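Local coordinates for tapirin (Caldicellulosiruptor kristjanssonii, PDB 6N2B), which binds cellulose and probably attaches this extremely thermophilic bacterium to it, through a C-terminal domain built around a beta-helix, at residues V336-V341 and C357-V362; A311-S316 and G331-V336; V377-S382 and A400-Y405. All blocks are in the same frame, centred on the assembly; numbering follows the deposited sequence.

Contact 1: V336-V341 and C357-V362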
ATOM      1  N   VAL A 336     -12.456 -17.587   0.174  1.00 29.75           N
ATOM      2  CA  VAL A 336     -12.901 -16.616  -0.815  1.00 31.22           C
ATOM      3  C   VAL A 336     -14.270 -17.030  -1.335  1.00 30.86           C
ATOM      4  O   VAL A 336     -14.695 -18.174  -1.186  1.00 33.43           O
ATOM      5  CB  VAL A 336     -11.905 -16.473  -1.988  1.00 25.37           C
ATOM      6  CG1 VAL A 336     -10.494 -16.416  -1.473  1.00 18.99           C
ATOM      7  CG2 VAL A 336     -12.075 -17.608  -2.984  1.00 25.11           C
ATOM      8  N   LYS A 337     -14.971 -16.061  -1.926  1.00 27.22           N
ATOM      9  CA  LYS A 337     -16.250 -16.338  -2.567  1.00 30.50           C
ATOM     10  C   LYS A 337     -16.048 -17.161  -3.833  1.00 31.26           C
ATOM     11  O   LYS A 337     -16.757 -18.145  -4.074  1.00 35.89           O
ATOM     12  CB  LYS A 337     -16.971 -15.018  -2.886  1.00 38.57           C
ATOM     13  CG  LYS A 337     -18.432 -15.129  -3.386  1.00 42.34           C
ATOM     14  CD  LYS A 337     -19.352 -15.630  -2.267  1.00 63.28           C
ATOM     15  CE  LYS A 337     -20.809 -15.267  -2.512  1.00 61.52           C
ATOM     16  NZ  LYS A 337     -21.735 -16.277  -1.911  1.00 63.98           N
ATOM     17  N   LYS A 338     -15.079 -16.773  -4.649  1.00 26.12           N
ATOM     18  CA  LYS A 338     -14.835 -17.425  -5.921  1.00 24.35           C
ATOM     19  C   LYS A 338     -13.350 -17.314  -6.246  1.00 28.47           C
ATOM     20  O   LYS A 338     -12.697 -16.316  -5.924  1.00 24.26           O
ATOM     21  CB  LYS A 338     -15.692 -16.809  -7.043  1.00 28.11           C
ATOM     22  CG  LYS A 338     -15.870 -17.719  -8.252  1.00 32.81           C
ATOM     23  CD  LYS A 338     -16.681 -17.096  -9.376  1.00 29.22           C
ATOM     24  CE  LYS A 338     -16.840 -18.108 -10.531  1.00 41.04           C
ATOM     25  NZ  LYS A 338     -17.559 -17.619 -11.748  1.00 30.17           N
ATOM     26  N   LEU A 339     -12.810 -18.367  -6.844  1.00 34.84           N
ATOM     27  CA  LEU A 339     -11.493 -18.324  -7.456  1.00 25.81           C
ATOM     28  C   LEU A 339     -11.697 -18.675  -8.913  1.00 23.77           C
ATOM     29  O   LEU A 339     -12.299 -19.707  -9.215  1.00 28.73           O
ATOM     30  CB  LEU A 339     -10.526 -19.306  -6.797  1.00 22.82           C
ATOM     31  CG  LEU A 339      -9.224 -19.501  -7.581  1.00 27.14           C
ATOM     32  CD1 LEU A 339      -8.375 -18.220  -7.584  1.00 20.62           C
ATOM     33  CD2 LEU A 339      -8.426 -20.689  -7.058  1.00 15.52           C
ATOM     34  N   THR A 340     -11.260 -17.804  -9.811  1.00 22.96           N
ATOM     35  CA  THR A 340     -11.332 -18.117 -11.230  1.00 27.35           C
ATOM     36  C   THR A 340      -9.949 -17.936 -11.829  1.00 27.75           C
ATOM     37  O   THR A 340      -9.313 -16.900 -11.640  1.00 31.53           O
ATOM     38  CB  THR A 340     -12.397 -17.272 -11.978  1.00 30.02           C
ATOM     39  OG1 THR A 340     -11.849 -16.030 -12.423  1.00 46.74           O
ATOM     40  CG2 THR A 340     -13.572 -16.993 -11.091  1.00 22.54           C
ATOM     41  N   VAL A 341      -9.472 -18.964 -12.514  1.00 28.86           N
ATOM     42  CA  VAL A 341      -8.211 -18.924 -13.237  1.00 32.02           C
ATOM     43  C   VAL A 341      -8.540 -19.038 -14.721  1.00 31.45           C
ATOM     44  O   VAL A 341      -9.231 -19.972 -15.138  1.00 38.26           O
ATOM     45  CB  VAL A 341      -7.262 -20.036 -12.767  1.00 28.01           C
ATOM     46  CG1 VAL A 341      -5.867 -19.844 -13.341  1.00 26.56           C
ATOM     47  CG2 VAL A 341      -7.214 -20.048 -11.259  1.00 19.90           C
ATOM     48  N   CYS A 357     -13.376 -22.118  -1.173  1.00 25.18           N
ATOM     49  CA  CYS A 357     -14.099 -21.161  -1.994  1.00 22.22           C
ATOM     50  C   CYS A 357     -15.497 -21.685  -2.252  1.00 30.33           C
ATOM     51  O   CYS A 357     -15.682 -22.886  -2.434  1.00 30.75           O
ATOM     52  CB  CYS A 357     -13.388 -20.898  -3.317  1.00 30.43           C
ATOM     53  SG  CYS A 357     -13.030 -22.370  -4.304  1.00 29.54           S
ATOM     54  N   ASP A 358     -16.487 -20.787  -2.249  1.00 38.53           N
ATOM     55  CA  ASP A 358     -17.847 -21.209  -2.561  1.00 31.95           C
ATOM     56  C   ASP A 358     -17.934 -21.704  -3.997  1.00 31.89           C
ATOM     57  O   ASP A 358     -18.648 -22.670  -4.286  1.00 30.04           O
ATOM     58  CB  ASP A 358     -18.832 -20.064  -2.313  1.00 38.01           C
ATOM     59  CG  ASP A 358     -20.274 -20.440  -2.659  1.00 48.74           C
ATOM     60  OD1 ASP A 358     -20.912 -21.185  -1.871  1.00 49.99           O
ATOM     61  OD2 ASP A 358     -20.773 -19.989  -3.721  1.00 50.07           O
ATOM     62  N   GLN A 359     -17.187 -21.078  -4.903  1.00 27.34           N
ATOM     63  CA  GLN A 359     -17.156 -21.496  -6.294  1.00 35.88           C
ATOM     64  C   GLN A 359     -15.725 -21.528  -6.813  1.00 37.29           C
ATOM     65  O   GLN A 359     -14.873 -20.729  -6.407  1.00 34.56           O
ATOM     66  CB  GLN A 359     -17.999 -20.570  -7.171  1.00 38.73           C
ATOM     67  CG  GLN A 359     -19.474 -20.842  -7.060  1.00 49.39           C
ATOM     68  CD  GLN A 359     -20.289 -19.799  -7.758  1.00 58.35           C
ATOM     69  OE1 GLN A 359     -20.045 -19.480  -8.930  1.00 63.93           O
ATOM     70  NE2 GLN A 359     -21.265 -19.245  -7.045  1.00 52.63           N
ATOM     71  N   LEU A 360     -15.477 -22.456  -7.733  1.00 25.24           N
ATOM     72  CA  LEU A 360     -14.188 -22.580  -8.394  1.00 18.02           C
ATOM     73  C   LEU A 360     -14.414 -22.702  -9.891  1.00 26.21           C
ATOM     74  O   LEU A 360     -15.067 -23.642 -10.349  1.00 36.64           O
ATOM     75  CB  LEU A 360     -13.423 -23.788  -7.864  1.00 25.26           C
ATOM     76  CG  LEU A 360     -12.230 -24.244  -8.700  1.00 27.59           C
ATOM     77  CD1 LEU A 360     -11.192 -23.142  -8.804  1.00 19.22           C
ATOM     78  CD2 LEU A 360     -11.644 -25.483  -8.072  1.00 23.61           C
ATOM     79  N   GLU A 361     -13.872 -21.760 -10.651  1.00 29.47           N
ATOM     80  CA  GLU A 361     -13.963 -21.757 -12.103  1.00 29.58           C
ATOM     81  C   GLU A 361     -12.557 -21.766 -12.680  1.00 28.91           C
ATOM     82  O   GLU A 361     -11.717 -20.970 -12.261  1.00 30.84           O
ATOM     83  CB  GLU A 361     -14.737 -20.527 -12.593  1.00 33.95           C
ATOM     84  CG  GLU A 361     -15.054 -20.524 -14.090  1.00 46.94           C
ATOM     85  CD  GLU A 361     -15.571 -19.178 -14.581  1.00 51.45           C
ATOM     86  OE1 GLU A 361     -15.079 -18.695 -15.630  1.00 45.18           O
ATOM     87  OE2 GLU A 361     -16.462 -18.605 -13.910  1.00 56.47           O
ATOM     88  N   VAL A 362     -12.294 -22.678 -13.616  1.00 32.02           N
ATOM     89  CA  VAL A 362     -11.038 -22.733 -14.360  1.00 26.07           C
ATOM     90  C   VAL A 362     -11.382 -22.802 -15.843  1.00 42.46           C
ATOM     91  O   VAL A 362     -12.355 -23.457 -16.231  1.00 54.61           O
ATOM     92  CB  VAL A 362     -10.163 -23.932 -13.935  1.00 30.37           C
ATOM     93  CG1 VAL A 362      -8.768 -23.856 -14.584  1.00 22.22           C
ATOM     94  CG2 VAL A 362     -10.057 -24.004 -12.421  1.00 19.43           C
TER

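Contact 2: A311-S316 and G331-V336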
ATOM      1  N   ALA A 311       0.366 -14.884  -1.237  1.00 25.81           N
ATOM      2  CA  ALA A 311      -0.215 -14.548   0.054  1.00 24.35           C
ATOM      3  C   ALA A 311      -0.154 -15.781   0.946  1.00 26.57           C
ATOM      4  O   ALA A 311      -0.304 -16.910   0.475  1.00 22.52           O
ATOM      5  CB  ALA A 311      -1.663 -14.063  -0.077  1.00 19.20           C
ATOM      6  N   ASN A 312       0.083 -15.571   2.235  1.00 25.60           N
ATOM      7  CA  ASN A 312       0.029 -16.696   3.155  1.00 25.89           C
ATOM      8  C   ASN A 312      -1.394 -16.969   3.616  1.00 27.69           C
ATOM      9  O   ASN A 312      -1.786 -18.130   3.772  1.00 22.52           O
ATOM     10  CB  ASN A 312       0.933 -16.445   4.352  1.00 25.20           C
ATOM     11  CG  ASN A 312       1.481 -17.726   4.911  1.00 41.79           C
ATOM     12  OD1 ASN A 312       2.197 -18.461   4.219  1.00 51.88           O
ATOM     13  ND2 ASN A 312       1.134 -18.024   6.163  1.00 36.70           N
ATOM     14  N   GLU A 313      -2.163 -15.912   3.877  1.00 28.32           N
ATOM     15  CA  GLU A 313      -3.592 -15.999   4.132  1.00 23.50           C
ATOM     16  C   GLU A 313      -4.263 -15.054   3.161  1.00 27.46           C
ATOM     17  O   GLU A 313      -3.729 -13.973   2.887  1.00 30.07           O
ATOM     18  CB  GLU A 313      -3.953 -15.620   5.566  1.00 15.45           C
ATOM     19  CG  GLU A 313      -2.900 -16.015   6.577  1.00 19.50           C
ATOM     20  CD  GLU A 313      -3.321 -15.785   8.031  1.00 32.53           C
ATOM     21  OE1 GLU A 313      -4.481 -15.365   8.280  1.00 25.18           O
ATOM     22  OE2 GLU A 313      -2.477 -16.030   8.931  1.00 32.04           O
ATOM     23  N   ILE A 314      -5.411 -15.467   2.617  1.00 25.19           N
ATOM     24  CA  ILE A 314      -6.200 -14.629   1.711  1.00 22.71           C
ATOM     25  C   ILE A 314      -7.667 -14.825   2.059  1.00 18.32           C
ATOM     26  O   ILE A 314      -8.151 -15.957   2.110  1.00 22.43           O
ATOM     27  CB  ILE A 314      -5.922 -14.944   0.220  1.00 18.74           C
ATOM     28  CG1 ILE A 314      -6.991 -14.342  -0.699  1.00 23.97           C
ATOM     29  CG2 ILE A 314      -5.834 -16.427  -0.027  1.00 19.56           C
ATOM     30  CD1 ILE A 314      -6.982 -12.833  -0.759  1.00 18.40           C
ATOM     31  N   TYR A 315      -8.368 -13.733   2.326  1.00 17.89           N
ATOM     32  CA  TYR A 315      -9.795 -13.771   2.609  1.00 21.36           C
ATOM     33  C   TYR A 315     -10.491 -12.792   1.687  1.00 21.39           C
ATOM     34  O   TYR A 315     -10.040 -11.652   1.544  1.00 24.08           O
ATOM     35  CB  TYR A 315     -10.090 -13.413   4.064  1.00 22.54           C
ATOM     36  CG  TYR A 315      -9.238 -14.164   5.056  1.00 20.72           C
ATOM     37  CD1 TYR A 315      -9.562 -15.456   5.431  1.00 24.32           C
ATOM     38  CD2 TYR A 315      -8.105 -13.585   5.613  1.00 19.26           C
ATOM     39  CE1 TYR A 315      -8.778 -16.157   6.350  1.00 25.66           C
ATOM     40  CE2 TYR A 315      -7.328 -14.269   6.533  1.00 21.94           C
ATOM     41  CZ  TYR A 315      -7.664 -15.561   6.891  1.00 21.09           C
ATOM     42  OH  TYR A 315      -6.897 -16.262   7.786  1.00 21.69           O
ATOM     43  N   SER A 316     -11.582 -13.222   1.063  1.00 17.71           N
ATOM     44  CA  SER A 316     -12.215 -12.343   0.093  1.00 22.57           C
ATOM     45  C   SER A 316     -13.711 -12.587   0.022  1.00 27.30           C
ATOM     46  O   SER A 316     -14.158 -13.716  -0.203  1.00 26.63           O
ATOM     47  CB  SER A 316     -11.603 -12.517  -1.290  1.00 18.65           C
ATOM     48  OG  SER A 316     -12.168 -11.567  -2.170  1.00 24.14           O
ATOM     49  N   GLY A 331      -0.042 -19.750   0.681  1.00 27.31           N
ATOM     50  CA  GLY A 331       0.933 -20.449   1.499  1.00 24.33           C
ATOM     51  C   GLY A 331       0.347 -21.214   2.663  1.00 27.21           C
ATOM     52  O   GLY A 331       0.916 -22.227   3.084  1.00 28.67           O
ATOM     53  N   SER A 332      -0.795 -20.771   3.185  1.00 28.31           N
ATOM     54  CA  SER A 332      -1.345 -21.415   4.368  1.00 22.48           C
ATOM     55  C   SER A 332      -2.872 -21.560   4.355  1.00 26.70           C
ATOM     56  O   SER A 332      -3.378 -22.647   4.657  1.00 24.96           O
ATOM     57  CB  SER A 332      -0.886 -20.663   5.612  1.00 24.20           C
ATOM     58  OG  SER A 332      -1.354 -21.298   6.781  1.00 35.60           O
ATOM     59  N   ILE A 333      -3.632 -20.511   4.028  1.00 31.61           N
ATOM     60  CA  ILE A 333      -5.096 -20.621   4.077  1.00 34.45           C
ATOM     61  C   ILE A 333      -5.745 -19.622   3.126  1.00 30.39           C
ATOM     62  O   ILE A 333      -5.230 -18.525   2.893  1.00 32.03           O
ATOM     63  CB  ILE A 333      -5.621 -20.448   5.526  1.00 23.68           C
ATOM     64  CG1 ILE A 333      -7.077 -20.882   5.627  1.00 24.92           C
ATOM     65  CG2 ILE A 333      -5.464 -19.025   5.974  1.00 25.61           C
ATOM     66  CD1 ILE A 333      -7.563 -21.011   7.060  1.00 33.93           C
ATOM     67  N   GLY A 334      -6.887 -20.013   2.575  1.00 26.86           N
ATOM     68  CA  GLY A 334      -7.698 -19.136   1.762  1.00 26.54           C
ATOM     69  C   GLY A 334      -9.176 -19.369   2.016  1.00 33.04           C
ATOM     70  O   GLY A 334      -9.619 -20.518   2.134  1.00 27.61           O
ATOM     71  N   ILE A 335      -9.936 -18.280   2.145  1.00 31.87           N
ATOM     72  CA  ILE A 335     -11.391 -18.325   2.234  1.00 26.97           C
ATOM     73  C   ILE A 335     -11.951 -17.224   1.352  1.00 26.89           C
ATOM     74  O   ILE A 335     -11.923 -16.049   1.727  1.00 33.19           O
ATOM     75  CB  ILE A 335     -11.898 -18.142   3.671  1.00 27.02           C
ATOM     76  CG1 ILE A 335     -11.133 -19.032   4.643  1.00 23.15           C
ATOM     77  CG2 ILE A 335     -13.388 -18.395   3.713  1.00 30.75           C
ATOM     78  CD1 ILE A 335     -11.507 -18.812   6.100  1.00 23.63           C
ATOM     79  N   VAL A 336     -12.456 -17.587   0.174  1.00 29.75           N
ATOM     80  CA  VAL A 336     -12.901 -16.616  -0.815  1.00 31.22           C
ATOM     81  C   VAL A 336     -14.270 -17.030  -1.335  1.00 30.86           C
ATOM     82  O   VAL A 336     -14.695 -18.174  -1.186  1.00 33.43           O
ATOM     83  CB  VAL A 336     -11.905 -16.473  -1.988  1.00 25.37           C
ATOM     84  CG1 VAL A 336     -10.494 -16.416  -1.473  1.00 18.99           C
ATOM     85  CG2 VAL A 336     -12.075 -17.608  -2.984  1.00 25.11           C
TER

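Contact 3: V377-S382 and A400-Y405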
ATOM      1  N   VAL A 377     -11.064 -26.907  -1.273  1.00 25.56           N
ATOM      2  CA  VAL A 377     -12.431 -27.273  -0.887  1.00 24.67           C
ATOM      3  C   VAL A 377     -13.407 -26.273  -1.489  1.00 27.65           C
ATOM      4  O   VAL A 377     -13.468 -25.121  -1.044  1.00 30.55           O
ATOM      5  CB  VAL A 377     -12.604 -27.321   0.631  1.00 26.88           C
ATOM      6  CG1 VAL A 377     -14.038 -27.678   0.975  1.00 27.44           C
ATOM      7  CG2 VAL A 377     -11.636 -28.299   1.226  1.00 25.98           C
ATOM      8  N   THR A 378     -14.197 -26.714  -2.468  1.00 30.69           N
ATOM      9  CA  THR A 378     -15.146 -25.838  -3.149  1.00 31.05           C
ATOM     10  C   THR A 378     -16.557 -26.404  -3.049  1.00 26.51           C
ATOM     11  O   THR A 378     -16.749 -27.613  -2.949  1.00 41.96           O
ATOM     12  CB  THR A 378     -14.756 -25.624  -4.630  1.00 25.69           C
ATOM     13  OG1 THR A 378     -15.523 -24.546  -5.179  1.00 28.73           O
ATOM     14  CG2 THR A 378     -14.988 -26.887  -5.461  1.00 25.43           C
ATOM     15  N   ARG A 379     -17.551 -25.520  -3.071  1.00 31.94           N
ATOM     16  CA  ARG A 379     -18.947 -25.952  -3.057  1.00 35.44           C
ATOM     17  C   ARG A 379     -19.494 -26.226  -4.453  1.00 33.27           C
ATOM     18  O   ARG A 379     -20.446 -27.005  -4.589  1.00 35.79           O
ATOM     19  CB  ARG A 379     -19.829 -24.908  -2.348  1.00 28.14           C
ATOM     20  CG  ARG A 379     -19.524 -24.776  -0.857  1.00 32.78           C
ATOM     21  CD  ARG A 379     -20.611 -24.043  -0.073  1.00 31.52           C
ATOM     22  NE  ARG A 379     -20.207 -23.819   1.319  1.00 31.68           N
ATOM     23  CZ  ARG A 379     -19.759 -22.655   1.798  1.00 35.77           C
ATOM     24  NH1 ARG A 379     -19.655 -21.593   1.006  1.00 26.80           N
ATOM     25  NH2 ARG A 379     -19.407 -22.547   3.074  1.00 33.54           N
ATOM     26  N   ALA A 380     -18.911 -25.610  -5.482  1.00 27.66           N
ATOM     27  CA  ALA A 380     -19.276 -25.839  -6.873  1.00 27.89           C
ATOM     28  C   ALA A 380     -18.052 -25.595  -7.741  1.00 31.13           C
ATOM     29  O   ALA A 380     -17.155 -24.830  -7.369  1.00 33.55           O
ATOM     30  CB  ALA A 380     -20.428 -24.938  -7.321  1.00 32.64           C
ATOM     31  N   ILE A 381     -18.031 -26.239  -8.908  1.00 34.11           N
ATOM     32  CA  ILE A 381     -16.851 -26.292  -9.763  1.00 32.82           C
ATOM     33  C   ILE A 381     -17.291 -26.219 -11.220  1.00 41.51           C
ATOM     34  O   ILE A 381     -18.412 -26.606 -11.572  1.00 47.74           O
ATOM     35  CB  ILE A 381     -16.039 -27.577  -9.492  1.00 29.74           C
ATOM     36  CG1 ILE A 381     -14.684 -27.560 -10.202  1.00 30.09           C
ATOM     37  CG2 ILE A 381     -16.855 -28.787  -9.895  1.00 31.00           C
ATOM     38  CD1 ILE A 381     -13.743 -28.646  -9.714  1.00 26.32           C
ATOM     39  N   SER A 382     -16.400 -25.709 -12.072  1.00 30.41           N
ATOM     40  CA  SER A 382     -16.707 -25.572 -13.493  1.00 32.19           C
ATOM     41  C   SER A 382     -15.384 -25.485 -14.248  1.00 36.75           C
ATOM     42  O   SER A 382     -14.792 -24.407 -14.328  1.00 40.82           O
ATOM     43  CB  SER A 382     -17.574 -24.347 -13.760  1.00 42.89           C
ATOM     44  OG  SER A 382     -17.500 -23.962 -15.132  1.00 45.08           O
ATOM     45  N   ALA A 400     -20.366 -27.562   2.269  1.00 32.97           N
ATOM     46  CA  ALA A 400     -19.163 -27.445   3.076  1.00 35.55           C
ATOM     47  C   ALA A 400     -19.291 -26.304   4.084  1.00 41.83           C
ATOM     48  O   ALA A 400     -19.933 -25.277   3.832  1.00 32.14           O
ATOM     49  CB  ALA A 400     -17.940 -27.229   2.181  1.00 33.59           C
ATOM     50  N   THR A 401     -18.680 -26.512   5.245  1.00 38.65           N
ATOM     51  CA  THR A 401     -18.598 -25.508   6.293  1.00 34.55           C
ATOM     52  C   THR A 401     -17.191 -24.930   6.287  1.00 35.35           C
ATOM     53  O   THR A 401     -16.217 -25.668   6.479  1.00 40.26           O
ATOM     54  CB  THR A 401     -18.923 -26.124   7.652  1.00 40.16           C
ATOM     55  OG1 THR A 401     -20.344 -26.240   7.792  1.00 39.97           O
ATOM     56  CG2 THR A 401     -18.350 -25.275   8.787  1.00 35.42           C
ATOM     57  N   PHE A 402     -17.081 -23.615   6.056  1.00 36.24           N
ATOM     58  CA  PHE A 402     -15.774 -22.967   6.058  1.00 34.92           C
ATOM     59  C   PHE A 402     -15.438 -22.434   7.444  1.00 30.84           C
ATOM     60  O   PHE A 402     -16.327 -22.197   8.267  1.00 36.06           O
ATOM     61  CB  PHE A 402     -15.744 -21.825   5.047  1.00 28.83           C
ATOM     62  CG  PHE A 402     -15.924 -22.266   3.623  1.00 34.07           C
ATOM     63  CD1 PHE A 402     -15.848 -23.612   3.277  1.00 30.80           C
ATOM     64  CD2 PHE A 402     -16.156 -21.330   2.621  1.00 28.76           C
ATOM     65  CE1 PHE A 402     -16.013 -24.017   1.966  1.00 29.53           C
ATOM     66  CE2 PHE A 402     -16.315 -21.728   1.298  1.00 29.16           C
ATOM     67  CZ  PHE A 402     -16.247 -23.069   0.970  1.00 28.87           C
ATOM     68  N   PRO A 403     -14.157 -22.260   7.751  1.00 35.96           N
ATOM     69  CA  PRO A 403     -13.791 -21.626   9.025  1.00 36.21           C
ATOM     70  C   PRO A 403     -14.151 -20.148   9.011  1.00 32.21           C
ATOM     71  O   PRO A 403     -14.525 -19.564   7.992  1.00 29.86           O
ATOM     72  CB  PRO A 403     -12.277 -21.843   9.143  1.00 27.79           C
ATOM     73  CG  PRO A 403     -11.825 -22.237   7.764  1.00 33.88           C
ATOM     74  CD  PRO A 403     -12.996 -22.852   7.060  1.00 30.43           C
ATOM     75  N   SER A 404     -14.050 -19.541  10.185  1.00 39.55           N
ATOM     76  CA  SER A 404     -14.426 -18.147  10.313  1.00 38.79           C
ATOM     77  C   SER A 404     -13.259 -17.254   9.921  1.00 29.35           C
ATOM     78  O   SER A 404     -12.093 -17.619  10.087  1.00 31.81           O
ATOM     79  CB  SER A 404     -14.873 -17.845  11.744  1.00 38.21           C
ATOM     80  OG  SER A 404     -16.087 -18.522  12.046  1.00 43.44           O
ATOM     81  N   TYR A 405     -13.587 -16.091   9.359  1.00 30.68           N
ATOM     82  CA  TYR A 405     -12.612 -15.023   9.164  1.00 28.34           C
ATOM     83  C   TYR A 405     -11.909 -14.733  10.484  1.00 23.09           C
ATOM     84  O   TYR A 405     -12.534 -14.803  11.548  1.00 30.95           O
ATOM     85  CB  TYR A 405     -13.277 -13.739   8.666  1.00 25.76           C
ATOM     86  CG  TYR A 405     -13.542 -13.674   7.179  1.00 26.32           C
ATOM     87  CD1 TYR A 405     -13.175 -14.714   6.325  1.00 31.07           C
ATOM     88  CD2 TYR A 405     -14.166 -12.565   6.630  1.00 17.71           C
ATOM     89  CE1 TYR A 405     -13.434 -14.634   4.959  1.00 36.15           C
ATOM     90  CE2 TYR A 405     -14.429 -12.480   5.288  1.00 21.48           C
ATOM     91  CZ  TYR A 405     -14.066 -13.501   4.452  1.00 26.74           C
ATOM     92  OH  TYR A 405     -14.335 -13.372   3.108  1.00 24.61           O
TER

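Contact 1: V336-V341 and C357-V362
Val-336 to Val-341 and Cys-357 to Val-362 run side by side as equivalent stretches of two successive coils of the parallel beta-helix. The axes of strands 338-341 and 359-362 approach to 4.7 Å, at an angle of only 5°, and both chains turn a corner just before them, at Lys-337 and Asp-358. Main-chain bonds carry the pairing in the alternating pattern of parallel strands. Leu-339 N donates to Gln-359 O, while Leu-339 O accepts from Glu-361 N over 3.0 Å in an almost straight bond (174° at the hydrogen); Val-341 N then returns to Glu-361 O. At the corner Gln-359 N donates to Lys-337 O, and the bond from Asp-358 N to Val-336 O is weak. Apolar side chains stack in register on the inward side. Val-336 CG2 meets Cys-357 CB at 3.6 Å before the corner; beyond it Leu-339 and Val-341 lie on Leu-360 and Val-362, the two leucines, pointing the same way, touching through Leu-339 CD2 and Leu-360 CD1 at 4.1 Å. Thr-347 and Val-368, on another wall of the helix, close over Val-341, so these buried side chains form rows inside the coil. The other face is polar. Thr-340 CG2 lies alongside Glu-361 CB, and Thr-340 OG1 makes a weak hydrogen bond to Glu-319, one coil back. Lys-338 leaves its backbone with CG anti to N (chi1 -159°) and stays extended, its CG passing 3.7 Å from Gln-359 CB. Glu-361 is likewise extended, and its two carboxylate oxygens are divided between partners: OE1 pairs with Arg-363, whereas OE2 takes the salt bridge from Lys-338 NZ at 2.6 Å, met nearly along its C-O axis.

Contact 2: A311-S316 and G331-V336
Tyr-315 lies across Ile-333 and Ile-335 of the next coil, where 311-316 and 331-336 form another rung-to-rung pairing of the parallel beta-helix. The main-chain groups that face each other are paired: Ile-314 N donates to Ile-333 O, Ile-314 O accepts from Ile-335 N at 2.9 Å, and Ser-316 N donates to Ile-335 O. The backbone of Glu-313 and Tyr-315 bonds on the other edge, the former to Asn-292 and Ile-294, the latter to Ile-294. At the corner, Ala-311 O takes Gly-331 N. Asn-312 O has two donors from consecutive residues: Ile-333 N, 3.0 Å away, and a weak, bent bond from Ser-332 N (125° at the hydrogen). Tyr-315 OH gives its proton to Glu-313 OE1 over 2.6 Å, two residues back along the same segment, reaching that oxygen from above the carboxylate plane. The torsion of Tyr-315, with CG anti to its carbonyl carbon (chi1 -49°), tips the ring obliquely back toward Glu-313 and across to the neighbouring coil, its edge against Ile-335, CE1 to Ile-335 CD1 at 3.8 Å. Ile-333 CG2 approaches both residues of the bonded pair, 3.6 Å from Tyr-315 OH and 3.7 Å from Glu-313 CB. The hydroxyl of Ser-316 finds its partners beyond the pairing, Thr-296 OG1 and the backbone N of Gly-318, while its CB rests on Val-336 CB. On that inner face Ile-314 CG1 meets Val-336 CG1 at 4.1 Å, and Ile-314 CG2 lies close to Gly-334 CA, where a CB would be tight against it. Strand 293-296 pairs with 314-316 along its other edge, strand 354-357 continues the ladder beyond 333-336, and strand 327-330 backs the inner face through Ile-330; outside, the loop with Pro-403, Tyr-405 and Pro-406 crosses over Tyr-315 and Ile-335.

Contact 3: V377-S382 and A400-Y405
Ala-400 is met by both Val-377 and Arg-379, at the point where the loop after the last coils folds back along the beta-helix. Its CB packs on Val-377 CG1 at 4.1 Å. Its carbonyl oxygen is gripped side-on by the guanidinium, with Arg-379 NE and Arg-379 NH2 each 2.9 Å from Ala-400 O. That oxygen lies in the guanidinium plane, yet both nitrogens reach it from one face of its own carbonyl plane. Thr-401, its CB directed away, leads on to Phe-402. The phenyl ring comes in from the opposite direction and lies flat on the guanidinium: Arg-379 CZ is 3.7 Å from the ring centroid and the planes differ by 21°, a stacked cation-pi pair. An arm extended from CG to NE brings the guanidinium to Ala-400 O with its edge and to Phe-402 with a face, while Tyr-356 also meets Phe-402. A leucine in place of Arg-379 would probably leave Ala-400 O without its two donors and Asp-358 without its salt-bridge mate. With Asp-358 on NH1, Ala-400 O at its edge and Phe-402 on one face, the guanidinium is probably held from turning, and Asp-358 is likely to offset part of its charge.

All three contacts belong to one end of the beta-helix, away from the calcium site. Contacts 1 and 2, with centres about 12 Å apart, share Val-336, which closes contact 2 and opens contact 1; the chain turns at Lys-337, whose N is probably bonded to Ser-316 O at 3.0 Å, and strand 338-341 follows on the next wall. Contact 3 is centred about 9 Å from contact 1, and its segment 377-382 adds the next coil to the ladder, Leu-360 N probably donating to Ala-380 O at 2.9 Å. Its loop then runs back over contact 2, about 13 Å away between centres, where Ile-335 CD1 comes to 3.6 Å from Pro-403 O.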